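Sulfate transporter 4.1, chloroplastic (Arabidopsis thaliana, PDB 7LHV) cotransports protons and sulfate across the membrane as a member of the SLC26/SulP family, and may thereby help to regulate sulfate assimilation. Local coordinates at residues Val529-Asp534 with Asp547-Tyr552; Val572-Ser577 with Glu588-Leu593; Tyr231-Ser236 with Val240-Ser245; Ala217-Leu222 with Ile471-Gly476. All blocks are in the same frame, centred on the assembly; numbering follows the deposited sequence.

Interaction 1. Residues Val529-Asp534 with Asp547-Tyr552; sequences VIVRID and DRLREY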
loop_
_atom_site.group_PDB
_atom_site.type_symbol
_atom_site.label_atom_id
_atom_site.label_comp_id
_atom_site.label_asym_id
_atom_site.label_seq_id
_atom_site.Cartn_x
_atom_site.Cartn_y
_atom_site.Cartn_z
ATOM N N VAL A 529 -0.222 -4.646 35.681
ATOM C CA VAL A 529 -0.746 -3.905 34.543
ATOM C C VAL A 529 -1.470 -4.885 33.634
ATOM O O VAL A 529 -0.896 -5.900 33.227
ATOM C CB VAL A 529 0.370 -3.171 33.778
ATOM C CG1 VAL A 529 -0.107 -2.778 32.399
ATOM C CG2 VAL A 529 0.805 -1.943 34.547
ATOM N N ILE A 530 -2.727 -4.583 33.320
ATOM C CA ILE A 530 -3.550 -5.411 32.446
ATOM C C ILE A 530 -3.695 -4.682 31.119
ATOM O O ILE A 530 -4.213 -3.561 31.073
ATOM C CB ILE A 530 -4.920 -5.707 33.069
ATOM C CG1 ILE A 530 -4.751 -6.136 34.524
ATOM C CG2 ILE A 530 -5.641 -6.776 32.274
ATOM C CD1 ILE A 530 -6.010 -6.033 35.341
ATOM N N VAL A 531 -3.248 -5.321 30.041
ATOM C CA VAL A 531 -3.197 -4.714 28.718
ATOM C C VAL A 531 -4.046 -5.543 27.768
ATOM O O VAL A 531 -3.921 -6.771 27.727
ATOM C CB VAL A 531 -1.749 -4.606 28.207
ATOM C CG1 VAL A 531 -1.728 -4.295 26.727
ATOM C CG2 VAL A 531 -1.005 -3.539 28.977
ATOM N N ARG A 532 -4.905 -4.874 27.005
ATOM C CA ARG A 532 -5.732 -5.512 25.991
ATOM C C ARG A 532 -5.394 -4.921 24.634
ATOM O O ARG A 532 -5.404 -3.697 24.466
ATOM C CB ARG A 532 -7.217 -5.321 26.291
ATOM C CG ARG A 532 -8.163 -6.062 25.385
ATOM C CD ARG A 532 -9.591 -5.634 25.659
ATOM N NE ARG A 532 -9.809 -4.242 25.288
ATOM C CZ ARG A 532 -10.665 -3.431 25.895
ATOM N NH1 ARG A 532 -11.413 -3.844 26.903
ATOM N NH2 ARG A 532 -10.771 -2.173 25.476
ATOM N N ILE A 533 -5.092 -5.786 23.672
ATOM C CA ILE A 533 -4.810 -5.364 22.307
ATOM C C ILE A 533 -6.113 -5.447 21.523
ATOM O O ILE A 533 -6.573 -6.538 21.185
ATOM C CB ILE A 533 -3.716 -6.223 21.664
ATOM C CG1 ILE A 533 -2.405 -6.089 22.439
ATOM C CG2 ILE A 533 -3.519 -5.828 20.213
ATOM C CD1 ILE A 533 -2.108 -7.260 23.342
ATOM N N ASP A 534 -6.705 -4.292 21.227
ATOM C CA ASP A 534 -8.007 -4.255 20.574
ATOM C C ASP A 534 -7.891 -4.437 19.067
ATOM O O ASP A 534 -8.442 -3.638 18.304
ATOM C CB ASP A 534 -8.716 -2.936 20.881
ATOM C CG ASP A 534 -9.013 -2.760 22.353
ATOM O OD1 ASP A 534 -9.421 -3.745 23.000
ATOM O OD2 ASP A 534 -8.843 -1.635 22.868
ATOM N N ASP A 547 6.648 -1.838 20.966
ATOM C CA ASP A 547 7.036 -0.598 21.638
ATOM C C ASP A 547 6.151 -0.319 22.847
ATOM O O ASP A 547 6.642 0.082 23.914
ATOM C CB ASP A 547 6.971 0.567 20.654
ATOM C CG ASP A 547 7.935 0.409 19.500
ATOM O OD1 ASP A 547 8.561 -0.666 19.391
ATOM O OD2 ASP A 547 8.065 1.357 18.699
ATOM N N ARG A 548 4.840 -0.523 22.701
ATOM C CA ARG A 548 3.924 -0.278 23.810
ATOM C C ARG A 548 4.203 -1.212 24.976
ATOM O O ARG A 548 4.097 -0.811 26.140
ATOM C CB ARG A 548 2.479 -0.421 23.341
ATOM C CG ARG A 548 2.019 0.691 22.422
ATOM C CD ARG A 548 2.013 2.017 23.157
ATOM N NE ARG A 548 1.213 1.956 24.373
ATOM C CZ ARG A 548 -0.082 2.236 24.438
ATOM N NH1 ARG A 548 -0.760 2.616 23.368
ATOM N NH2 ARG A 548 -0.711 2.130 25.604
ATOM N N LEU A 549 4.544 -2.469 24.688
ATOM C CA LEU A 549 4.854 -3.402 25.764
ATOM C C LEU A 549 6.230 -3.136 26.364
ATOM O O LEU A 549 6.459 -3.449 27.538
ATOM C CB LEU A 549 4.746 -4.837 25.252
ATOM C CG LEU A 549 3.328 -5.234 24.831
ATOM C CD1 LEU A 549 3.290 -6.656 24.305
ATOM C CD2 LEU A 549 2.354 -5.059 25.980
ATOM N N ARG A 550 7.155 -2.569 25.586
ATOM C CA ARG A 550 8.466 -2.206 26.108
ATOM C C ARG A 550 8.445 -0.922 26.923
ATOM O O ARG A 550 9.411 -0.650 27.646
ATOM C CB ARG A 550 9.474 -2.055 24.967
ATOM C CG ARG A 550 9.967 -3.360 24.374
ATOM C CD ARG A 550 10.790 -3.100 23.124
ATOM N NE ARG A 550 11.475 -4.295 22.653
ATOM C CZ ARG A 550 11.942 -4.452 21.421
ATOM N NH1 ARG A 550 11.805 -3.508 20.506
ATOM N NH2 ARG A 550 12.560 -5.584 21.101
ATOM N N GLU A 551 7.396 -0.108 26.790
ATOM C CA GLU A 551 7.287 1.068 27.651
ATOM C C GLU A 551 7.324 0.683 29.124
ATOM O O GLU A 551 7.827 1.440 29.961
ATOM C CB GLU A 551 6.014 1.855 27.338
ATOM C CG GLU A 551 6.006 2.520 25.978
ATOM C CD GLU A 551 4.721 3.276 25.711
ATOM O OE1 GLU A 551 3.790 3.176 26.539
ATOM O OE2 GLU A 551 4.642 3.974 24.680
ATOM N N TYR A 552 6.805 -0.497 29.465
ATOM C CA TYR A 552 6.847 -0.950 30.852
ATOM C C TYR A 552 8.267 -1.302 31.282
ATOM O O TYR A 552 8.660 -1.029 32.423
ATOM C CB TYR A 552 5.893 -2.128 31.033
ATOM C CG TYR A 552 4.494 -1.779 30.586
ATOM C CD1 TYR A 552 3.693 -0.943 31.351
ATOM C CD2 TYR A 552 3.991 -2.244 29.381
ATOM C CE1 TYR A 552 2.422 -0.602 30.939
ATOM C CE2 TYR A 552 2.722 -1.908 28.962
ATOM C CZ TYR A 552 1.942 -1.086 29.745
ATOM O OH TYR A 552 0.675 -0.748 29.333
#
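With CG anti to its own carbonyl carbon (chi1 -55°), Tyr-552 sends its ring from helix 542-560 to strand 527-533, where Val-529 carries CG1 anti to the backbone N (chi1 162°) to meet it. Strand and helix, followed by strand 569-575, form a beta-alpha-beta unit in the STAS domain. Their short segments run almost exactly antiparallel, at 176°, with axes 11.2 Å apart, a gap that large apolar side chains from the helix can fill. Val-529 and Tyr-552 approach from opposite directions, Val-529 CG1 lying 3.6 Å from Tyr-552 CE1 and meeting the ring obliquely. Val-531 faces the same helix two residues on and uses both methyls. Val-531 CG2 lies 3.9 Å from Tyr-552 CZ, near the phenol end of the ring, while CG1 of the same valine turns to Leu-549 CD2 at 4.2 Å. Compact beta-branched valines suit the strand, whereas leucine and tyrosine supply the reach needed from the helix. Tyr-552 also touches Tyr-597, and Leu-549 touches Leu-593, both on helix 584-599. The charged groups pair within their own segments: Arg-548 NE makes a 3.6 Å salt bridge with Glu-551 OE1 along the helix. Past the strand's apolar face, Arg-532 NH2 donates to Asp-534 OD2 over 3.3 Å, arriving on the syn side of the carboxylate, with OD2 in the guanidinium plane.

Interaction 2. Residues Val572-Ser577 with Glu588-Leu593; sequences VILEMS and EALKEL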
loop_
_atom_site.group_PDB
_atom_site.type_symbol
_atom_site.label_atom_id
_atom_site.label_comp_id
_atom_site.label_asym_id
_atom_site.label_seq_id
_atom_site.Cartn_x
_atom_site.Cartn_y
_atom_site.Cartn_z
ATOM N N VAL A 572 2.609 -8.469 34.024
ATOM C CA VAL A 572 1.932 -7.861 32.886
ATOM C C VAL A 572 1.007 -8.907 32.286
ATOM O O VAL A 572 1.465 -9.975 31.870
ATOM C CB VAL A 572 2.919 -7.343 31.828
ATOM C CG1 VAL A 572 2.178 -6.987 30.555
ATOM C CG2 VAL A 572 3.671 -6.138 32.355
ATOM N N ILE A 573 -0.284 -8.598 32.233
ATOM C CA ILE A 573 -1.303 -9.521 31.747
ATOM C C ILE A 573 -1.829 -8.998 30.423
ATOM O O ILE A 573 -2.189 -7.820 30.313
ATOM C CB ILE A 573 -2.448 -9.683 32.762
ATOM C CG1 ILE A 573 -1.886 -9.984 34.148
ATOM C CG2 ILE A 573 -3.393 -10.783 32.320
ATOM C CD1 ILE A 573 -2.903 -9.878 35.241
ATOM N N LEU A 574 -1.872 -9.865 29.417
ATOM C CA LEU A 574 -2.396 -9.516 28.103
ATOM C C LEU A 574 -3.791 -10.100 27.946
ATOM O O LEU A 574 -3.985 -11.312 28.079
ATOM C CB LEU A 574 -1.479 -9.994 26.980
ATOM C CG LEU A 574 -0.224 -9.166 26.714
ATOM C CD1 LEU A 574 0.797 -9.324 27.811
ATOM C CD2 LEU A 574 0.366 -9.547 25.372
ATOM N N GLU A 575 -4.753 -9.229 27.661
ATOM C CA GLU A 575 -6.101 -9.644 27.302
ATOM C C GLU A 575 -6.137 -9.850 25.796
ATOM O O GLU A 575 -6.082 -8.883 25.029
ATOM C CB GLU A 575 -7.115 -8.589 27.725
ATOM C CG GLU A 575 -7.202 -8.415 29.207
ATOM C CD GLU A 575 -7.744 -9.642 29.881
ATOM O OE1 GLU A 575 -8.585 -10.340 29.277
ATOM O OE2 GLU A 575 -7.298 -9.926 31.004
ATOM N N MET A 576 -6.213 -11.103 25.362
ATOM C CA MET A 576 -6.207 -11.405 23.940
ATOM C C MET A 576 -7.581 -11.833 23.443
ATOM O O MET A 576 -7.688 -12.473 22.393
ATOM C CB MET A 576 -5.150 -12.467 23.632
ATOM C CG MET A 576 -3.737 -11.955 23.870
ATOM S SD MET A 576 -2.428 -13.157 23.611
ATOM C CE MET A 576 -2.486 -13.320 21.834
ATOM N N SER A 577 -8.634 -11.505 24.192
ATOM C CA SER A 577 -9.988 -11.782 23.722
ATOM C C SER A 577 -10.350 -11.046 22.435
ATOM O O SER A 577 -10.945 -11.684 21.548
ATOM C CB SER A 577 -11.000 -11.498 24.842
ATOM O OG SER A 577 -10.877 -10.193 25.372
ATOM N N GLU A 588 6.665 -14.694 17.739
ATOM C CA GLU A 588 8.082 -14.370 17.897
ATOM C C GLU A 588 8.270 -13.146 18.787
ATOM O O GLU A 588 9.105 -13.147 19.702
ATOM C CB GLU A 588 8.731 -14.153 16.533
ATOM C CG GLU A 588 9.402 -15.393 15.970
ATOM C CD GLU A 588 10.623 -15.808 16.775
ATOM O OE1 GLU A 588 11.569 -15.000 16.884
ATOM O OE2 GLU A 588 10.634 -16.940 17.304
ATOM N N ALA A 589 7.488 -12.093 18.544
ATOM C CA ALA A 589 7.584 -10.901 19.377
ATOM C C ALA A 589 7.153 -11.192 20.807
ATOM O O ALA A 589 7.730 -10.651 21.753
ATOM C CB ALA A 589 6.747 -9.772 18.783
ATOM N N LEU A 590 6.132 -12.029 20.987
ATOM C CA LEU A 590 5.697 -12.370 22.335
ATOM C C LEU A 590 6.790 -13.107 23.097
ATOM O O LEU A 590 7.019 -12.841 24.281
ATOM C CB LEU A 590 4.417 -13.202 22.277
ATOM C CG LEU A 590 3.127 -12.411 22.045
ATOM C CD1 LEU A 590 1.933 -13.342 21.943
ATOM C CD2 LEU A 590 2.922 -11.393 23.152
ATOM N N LYS A 591 7.487 -14.029 22.427
ATOM C CA LYS A 591 8.604 -14.715 23.069
ATOM C C LYS A 591 9.731 -13.746 23.408
ATOM O O LYS A 591 10.334 -13.832 24.487
ATOM C CB LYS A 591 9.111 -15.844 22.173
ATOM C CG LYS A 591 8.173 -17.036 22.105
ATOM C CD LYS A 591 8.855 -18.254 21.508
ATOM C CE LYS A 591 8.979 -18.141 20.001
ATOM N NZ LYS A 591 9.343 -19.445 19.384
ATOM N N GLU A 592 10.029 -12.812 22.499
ATOM C CA GLU A 592 11.074 -11.829 22.778
ATOM C C GLU A 592 10.714 -10.956 23.976
ATOM O O GLU A 592 11.561 -10.698 24.841
ATOM C CB GLU A 592 11.332 -10.967 21.544
ATOM C CG GLU A 592 11.960 -11.719 20.389
ATOM C CD GLU A 592 12.142 -10.850 19.160
ATOM O OE1 GLU A 592 11.883 -9.631 19.250
ATOM O OE2 GLU A 592 12.543 -11.385 18.106
ATOM N N LEU A 593 9.466 -10.486 24.044
ATOM C CA LEU A 593 9.042 -9.679 25.186
ATOM C C LEU A 593 9.031 -10.487 26.473
ATOM O O LEU A 593 9.342 -9.953 27.541
ATOM C CB LEU A 593 7.671 -9.046 24.933
ATOM C CG LEU A 593 7.584 -7.741 24.134
ATOM C CD1 LEU A 593 8.292 -6.643 24.902
ATOM C CD2 LEU A 593 8.174 -7.846 22.748
#
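Next along the helix from Leu-590, whose methyls meet Leu-574 and Met-576, Lys-591 gives its NZ two acceptors: Glu-588 OE2, in a salt bridge of 3.5 Å, and the backbone O of Ser-620, in a hydrogen bond. This is the polar side of helix 584-599 in the STAS domain; its other side packs on strand 569-575 within the beta-alpha-beta unit completed by strand 603-606. A lysine suits this place, since its long flexible chain lets the ammonium reach both Glu-588, three residues back, and Ser-620. Glu-588 and Lys-591 also pack on Phe-453 of the second subunit, so this flank contributes to the dimer.

Between the two segments the contact is apolar. Leu-590 points at the sheet, with CG anti to its carbonyl carbon (chi1 -79°), and divides its two methyls between two partners. Leu-590 CD2 lies 3.9 Å from Leu-574 CD2, the side chains sliding past each other in opposite directions, and CD1 faces the CE methyl of Met-576. The CA atoms of Leu-574 and Leu-590 are 10.3 Å apart, a separation that the two leucine side chains together span. Met-576 lies just past the strand's end, where a long, unbranched thioether can still reach the helix. Its chain is extended about CB-CG (chi2 177°) and then bends about CG-SD (chi3 71°), which brings Met-576 CE to 4.4 Å from Leu-590 CD1.

Interaction 3. Residues Tyr231-Ser236 with Val240-Ser245; sequences YSIARS and VPIVES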
loop_
_atom_site.group_PDB
_atom_site.type_symbol
_atom_site.label_atom_id
_atom_site.label_comp_id
_atom_site.label_asym_id
_atom_site.label_seq_id
_atom_site.Cartn_x
_atom_site.Cartn_y
_atom_site.Cartn_z
ATOM N N TYR A 231 -11.023 28.944 -32.020
ATOM C CA TYR A 231 -9.659 28.707 -32.464
ATOM C C TYR A 231 -9.044 27.579 -31.649
ATOM O O TYR A 231 -9.380 27.380 -30.479
ATOM C CB TYR A 231 -8.790 29.969 -32.352
ATOM C CG TYR A 231 -8.779 30.611 -30.982
ATOM C CD1 TYR A 231 -7.868 30.217 -30.015
ATOM C CD2 TYR A 231 -9.668 31.626 -30.665
ATOM C CE1 TYR A 231 -7.851 30.805 -28.768
ATOM C CE2 TYR A 231 -9.656 32.221 -29.422
ATOM C CZ TYR A 231 -8.747 31.807 -28.478
ATOM O OH TYR A 231 -8.735 32.399 -27.236
ATOM N N SER A 232 -8.141 26.838 -32.286
ATOM C CA SER A 232 -7.487 25.721 -31.623
ATOM C C SER A 232 -6.583 26.218 -30.502
ATOM O O SER A 232 -5.874 27.216 -30.649
ATOM C CB SER A 232 -6.675 24.906 -32.629
ATOM O OG SER A 232 -6.226 23.691 -32.054
ATOM N N ILE A 233 -6.612 25.513 -29.377
ATOM C CA ILE A 233 -5.807 25.859 -28.219
ATOM C C ILE A 233 -4.809 24.736 -27.971
ATOM O O ILE A 233 -4.933 23.633 -28.504
ATOM C CB ILE A 233 -6.670 26.119 -26.971
ATOM C CG1 ILE A 233 -7.286 24.812 -26.473
ATOM C CG2 ILE A 233 -7.754 27.138 -27.279
ATOM C CD1 ILE A 233 -8.033 24.948 -25.173
ATOM N N ALA A 234 -3.797 25.031 -27.157
ATOM C CA ALA A 234 -2.793 24.025 -26.837
ATOM C C ALA A 234 -3.432 22.863 -26.094
ATOM O O ALA A 234 -4.200 23.055 -25.148
ATOM C CB ALA A 234 -1.666 24.631 -26.003
ATOM N N ARG A 235 -3.105 21.653 -26.529
ATOM C CA ARG A 235 -3.678 20.436 -25.969
ATOM C C ARG A 235 -2.845 20.003 -24.769
ATOM O O ARG A 235 -1.673 19.642 -24.914
ATOM C CB ARG A 235 -3.736 19.350 -27.042
ATOM C CG ARG A 235 -4.441 18.087 -26.618
ATOM C CD ARG A 235 -3.448 17.109 -26.034
ATOM N NE ARG A 235 -4.054 15.820 -25.745
ATOM C CZ ARG A 235 -3.448 14.850 -25.078
ATOM N NH1 ARG A 235 -2.201 14.976 -24.652
ATOM N NH2 ARG A 235 -4.112 13.728 -24.825
ATOM N N SER A 236 -3.450 20.039 -23.584
ATOM C CA SER A 236 -2.774 19.597 -22.373
ATOM C C SER A 236 -3.817 19.266 -21.316
ATOM O O SER A 236 -4.980 19.661 -21.420
ATOM C CB SER A 236 -1.794 20.654 -21.854
ATOM O OG SER A 236 -0.649 20.734 -22.687
ATOM N N VAL A 240 -2.693 25.520 -16.416
ATOM C CA VAL A 240 -1.839 26.653 -16.768
ATOM C C VAL A 240 -1.545 26.715 -18.264
ATOM O O VAL A 240 -1.722 27.790 -18.860
ATOM C CB VAL A 240 -0.563 26.642 -15.909
ATOM C CG1 VAL A 240 0.375 27.751 -16.339
ATOM C CG2 VAL A 240 -0.918 26.780 -14.438
ATOM N N PRO A 241 -1.091 25.639 -18.925
ATOM C CA PRO A 241 -0.904 25.730 -20.384
ATOM C C PRO A 241 -2.185 26.018 -21.145
ATOM O O PRO A 241 -2.151 26.738 -22.150
ATOM C CB PRO A 241 -0.317 24.360 -20.749
ATOM C CG PRO A 241 -0.689 23.471 -19.630
ATOM C CD PRO A 241 -0.655 24.329 -18.415
ATOM N N ILE A 242 -3.323 25.488 -20.689
ATOM C CA ILE A 242 -4.587 25.740 -21.377
ATOM C C ILE A 242 -4.932 27.222 -21.325
ATOM O O ILE A 242 -5.286 27.836 -22.339
ATOM C CB ILE A 242 -5.711 24.883 -20.768
ATOM C CG1 ILE A 242 -5.461 23.399 -21.027
ATOM C CG2 ILE A 242 -7.057 25.298 -21.331
ATOM C CD1 ILE A 242 -6.400 22.490 -20.270
ATOM N N VAL A 243 -4.823 27.823 -20.138
ATOM C CA VAL A 243 -5.149 29.237 -19.992
ATOM C C VAL A 243 -4.152 30.096 -20.758
ATOM O O VAL A 243 -4.523 31.105 -21.372
ATOM C CB VAL A 243 -5.210 29.618 -18.503
ATOM C CG1 VAL A 243 -5.445 31.108 -18.344
ATOM C CG2 VAL A 243 -6.302 28.828 -17.805
ATOM N N GLU A 244 -2.872 29.712 -20.743
ATOM C CA GLU A 244 -1.872 30.456 -21.501
ATOM C C GLU A 244 -2.176 30.425 -22.993
ATOM O O GLU A 244 -2.080 31.451 -23.674
ATOM C CB GLU A 244 -0.478 29.890 -21.229
ATOM C CG GLU A 244 0.096 30.267 -19.876
ATOM C CD GLU A 244 1.432 29.605 -19.611
ATOM O OE1 GLU A 244 2.011 29.036 -20.562
ATOM O OE2 GLU A 244 1.908 29.659 -18.460
ATOM N N SER A 245 -2.552 29.257 -23.517
ATOM C CA SER A 245 -2.891 29.154 -24.931
ATOM C C SER A 245 -4.137 29.959 -25.266
ATOM O O SER A 245 -4.206 30.593 -26.326
ATOM C CB SER A 245 -3.088 27.694 -25.313
ATOM O OG SER A 245 -4.110 27.107 -24.531
#
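Residues 231-236 run in a largely extended, irregular course beside helix 239-249, coming closest where the CA atoms of Ala-234 and Ser-245 stand 5.5 Å apart. Small side chains suit so close a passage: Ala-234 and Ser-245 point at each other and meet through their CB atoms. Ser-245 turns OG into the crowded position between its backbone N and carbonyl carbon (chi1 58°), from which it donates to Ile-242 O, one turn back, at 2.6 Å. The donor is tilted 32° from that carbonyl plane, and the bond turns the hydroxyl back onto its own helix. Ser-245 OG also lies 3.7 Å from Ile-233 CB.

Ile-233 and Ile-242 supply the apolar part: they cross obliquely, Ile-233 CD1 reaching Ile-242 CG2 at 4.0 Å. Near the start of the helix, the rigid ring of Pro-241 offers CG to Ser-236 CB at 3.8 Å. Ser-236 OG bonds to Arg-235 O over 2.7 Å, approaching from above the carbonyl plane. At the other end Tyr-231 brings its ring obliquely near Ser-245 O and hydrogen-bonds through OH to Ile-246 O. The loop thus folds back on the helix it leads into, closing the turn after helix 206-229, where Ile-233 packs on Lys-226 and Ile-242 on Ser-223.

Interaction 4. Residues Ala217-Leu222 with Ile471-Gly476; sequences AIVIGL and ITLFFG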
loop_
_atom_site.group_PDB
_atom_site.type_symbol
_atom_site.label_atom_id
_atom_site.label_comp_id
_atom_site.label_asym_id
_atom_site.label_seq_id
_atom_site.Cartn_x
_atom_site.Cartn_y
_atom_site.Cartn_z
ATOM N N ALA A 217 -13.291 17.133 -14.243
ATOM C CA ALA A 217 -14.411 17.860 -14.831
ATOM C C ALA A 217 -14.006 19.273 -15.227
ATOM O O ALA A 217 -14.374 19.756 -16.307
ATOM C CB ALA A 217 -15.584 17.894 -13.857
ATOM N N ILE A 218 -13.249 19.954 -14.365
ATOM C CA ILE A 218 -12.784 21.297 -14.710
ATOM C C ILE A 218 -11.864 21.249 -15.926
ATOM O O ILE A 218 -11.952 22.097 -16.824
ATOM C CB ILE A 218 -12.101 21.961 -13.501
ATOM C CG1 ILE A 218 -13.132 22.272 -12.420
ATOM C CG2 ILE A 218 -11.397 23.235 -13.920
ATOM C CD1 ILE A 218 -12.525 22.757 -11.131
ATOM N N VAL A 219 -10.972 20.258 -15.976
ATOM C CA VAL A 219 -10.072 20.119 -17.119
ATOM C C VAL A 219 -10.862 19.859 -18.396
ATOM O O VAL A 219 -10.552 20.411 -19.457
ATOM C CB VAL A 219 -9.040 19.008 -16.851
ATOM C CG1 VAL A 219 -8.353 18.595 -18.140
ATOM C CG2 VAL A 219 -8.018 19.478 -15.837
ATOM N N ILE A 220 -11.892 19.015 -18.317
ATOM C CA ILE A 220 -12.711 18.710 -19.486
ATOM C C ILE A 220 -13.418 19.962 -19.987
ATOM O O ILE A 220 -13.450 20.237 -21.194
ATOM C CB ILE A 220 -13.715 17.592 -19.152
ATOM C CG1 ILE A 220 -13.002 16.248 -19.020
ATOM C CG2 ILE A 220 -14.784 17.508 -20.213
ATOM C CD1 ILE A 220 -13.822 15.200 -18.313
ATOM N N GLY A 221 -13.996 20.742 -19.071
ATOM C CA GLY A 221 -14.654 21.971 -19.481
ATOM C C GLY A 221 -13.701 22.964 -20.119
ATOM O O GLY A 221 -14.015 23.576 -21.147
ATOM N N LEU A 222 -12.519 23.137 -19.522
ATOM C CA LEU A 222 -11.546 24.065 -20.088
ATOM C C LEU A 222 -10.959 23.562 -21.399
ATOM O O LEU A 222 -10.481 24.371 -22.197
ATOM C CB LEU A 222 -10.427 24.335 -19.084
ATOM C CG LEU A 222 -10.766 25.354 -17.997
ATOM C CD1 LEU A 222 -9.555 25.635 -17.136
ATOM C CD2 LEU A 222 -11.295 26.637 -18.611
ATOM N N ILE A 471 -3.686 19.051 -7.135
ATOM C CA ILE A 471 -2.587 18.429 -7.863
ATOM C C ILE A 471 -3.052 17.941 -9.228
ATOM O O ILE A 471 -2.345 18.102 -10.229
ATOM C CB ILE A 471 -1.966 17.300 -7.021
ATOM C CG1 ILE A 471 -1.051 17.899 -5.955
ATOM C CG2 ILE A 471 -1.192 16.335 -7.897
ATOM C CD1 ILE A 471 -0.447 16.884 -5.033
ATOM N N THR A 472 -4.250 17.354 -9.305
ATOM C CA THR A 472 -4.767 16.942 -10.605
ATOM C C THR A 472 -5.040 18.143 -11.501
ATOM O O THR A 472 -4.864 18.055 -12.721
ATOM C CB THR A 472 -6.033 16.108 -10.424
ATOM O OG1 THR A 472 -5.776 15.047 -9.497
ATOM C CG2 THR A 472 -6.478 15.516 -11.743
ATOM N N LEU A 473 -5.453 19.268 -10.922
ATOM C CA LEU A 473 -5.721 20.460 -11.716
ATOM C C LEU A 473 -4.436 21.038 -12.296
ATOM O O LEU A 473 -4.359 21.323 -13.498
ATOM C CB LEU A 473 -6.436 21.496 -10.854
ATOM C CG LEU A 473 -7.436 22.421 -11.536
ATOM C CD1 LEU A 473 -8.625 21.635 -12.043
ATOM C CD2 LEU A 473 -7.874 23.520 -10.585
ATOM N N PHE A 474 -3.412 21.213 -11.462
ATOM C CA PHE A 474 -2.202 21.907 -11.889
ATOM C C PHE A 474 -1.181 20.976 -12.526
ATOM O O PHE A 474 -0.494 21.368 -13.473
ATOM C CB PHE A 474 -1.578 22.644 -10.705
ATOM C CG PHE A 474 -2.307 23.894 -10.331
ATOM C CD1 PHE A 474 -2.140 25.052 -11.068
ATOM C CD2 PHE A 474 -3.172 23.910 -9.254
ATOM C CE1 PHE A 474 -2.817 26.204 -10.732
ATOM C CE2 PHE A 474 -3.850 25.060 -8.914
ATOM C CZ PHE A 474 -3.673 26.208 -9.652
ATOM N N PHE A 475 -1.061 19.756 -12.023
ATOM C CA PHE A 475 -0.186 18.758 -12.606
ATOM C C PHE A 475 -1.023 17.798 -13.447
ATOM O O PHE A 475 -2.219 18.006 -13.660
ATOM C CB PHE A 475 0.603 18.053 -11.502
ATOM C CG PHE A 475 1.394 18.992 -10.638
ATOM C CD1 PHE A 475 2.668 19.384 -11.007
ATOM C CD2 PHE A 475 0.858 19.495 -9.467
ATOM C CE1 PHE A 475 3.392 20.253 -10.217
ATOM C CE2 PHE A 475 1.579 20.365 -8.676
ATOM C CZ PHE A 475 2.846 20.744 -9.052
ATOM N N GLY A 476 -0.400 16.736 -13.933
ATOM C CA GLY A 476 -1.086 15.827 -14.826
ATOM C C GLY A 476 -2.152 15.006 -14.126
ATOM O O GLY A 476 -2.284 14.989 -12.902
#
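No aromatic face or edge takes part where Leu-473 meets Ile-218 and Val-219, although two phenylalanines follow it directly. Phe-474 points away from helix 206-229, and the Phe-475 ring has CA of Ile-471, from its own segment, at its edge and in its plane. Phe-475 is also the first residue to leave helical geometry after helix 459-474, and Gly-476 then serves as N-cap of the next helix.

A single methyl of Leu-473 does the bridging. Leu-473 CD1 lies 3.7 Å from CG2 of Ile-218 and 3.8 Å from CB of the same residue, the two side chains crossing at about a right angle. Ile-218 presents this branch because CG2 is anti to its backbone N, while CG1 lies anti to the carbonyl carbon (chi1 -69°). Val-219 adds its CG2 at 4.4 Å from Leu-473 CD1. Ile-239 of helix 239-249 touches both Val-219 and Leu-473, adding a fourth member to the cluster.

Branched aliphatic residues suit helices of a membrane domain. With no hydrogen bond across the two segments, the contact rests on van der Waals forces and apolar burial, which fix closeness without imposing bond directions.

In the fold
Interactions 1 and 2 are neighbouring strand-helix contacts on one sheet of the STAS domain, their centres 8 Å apart. Strands 527-533 and 569-575 are parallel neighbours, probably bonded through Val-531 N to Ile-573 O at 2.7 Å, and Arg-550 CG packs on Leu-593 CD1 at 3.7 Å between the helices. Interactions 3 and 4 form a second pair, with centres 12 Å apart: Ile-242 CG2 lies 3.7 Å from Leu-222 O, and interaction 3 is nested within the long chain loop closed by interaction 4. The two pairs are far apart, about 30 Å separating the nearest atoms of interactions 1 and 4. A bound sphingosine 1-phosphate lies about 12 Å from the Ser-236 side chain, and one lies about 14 Å from that of Leu-473.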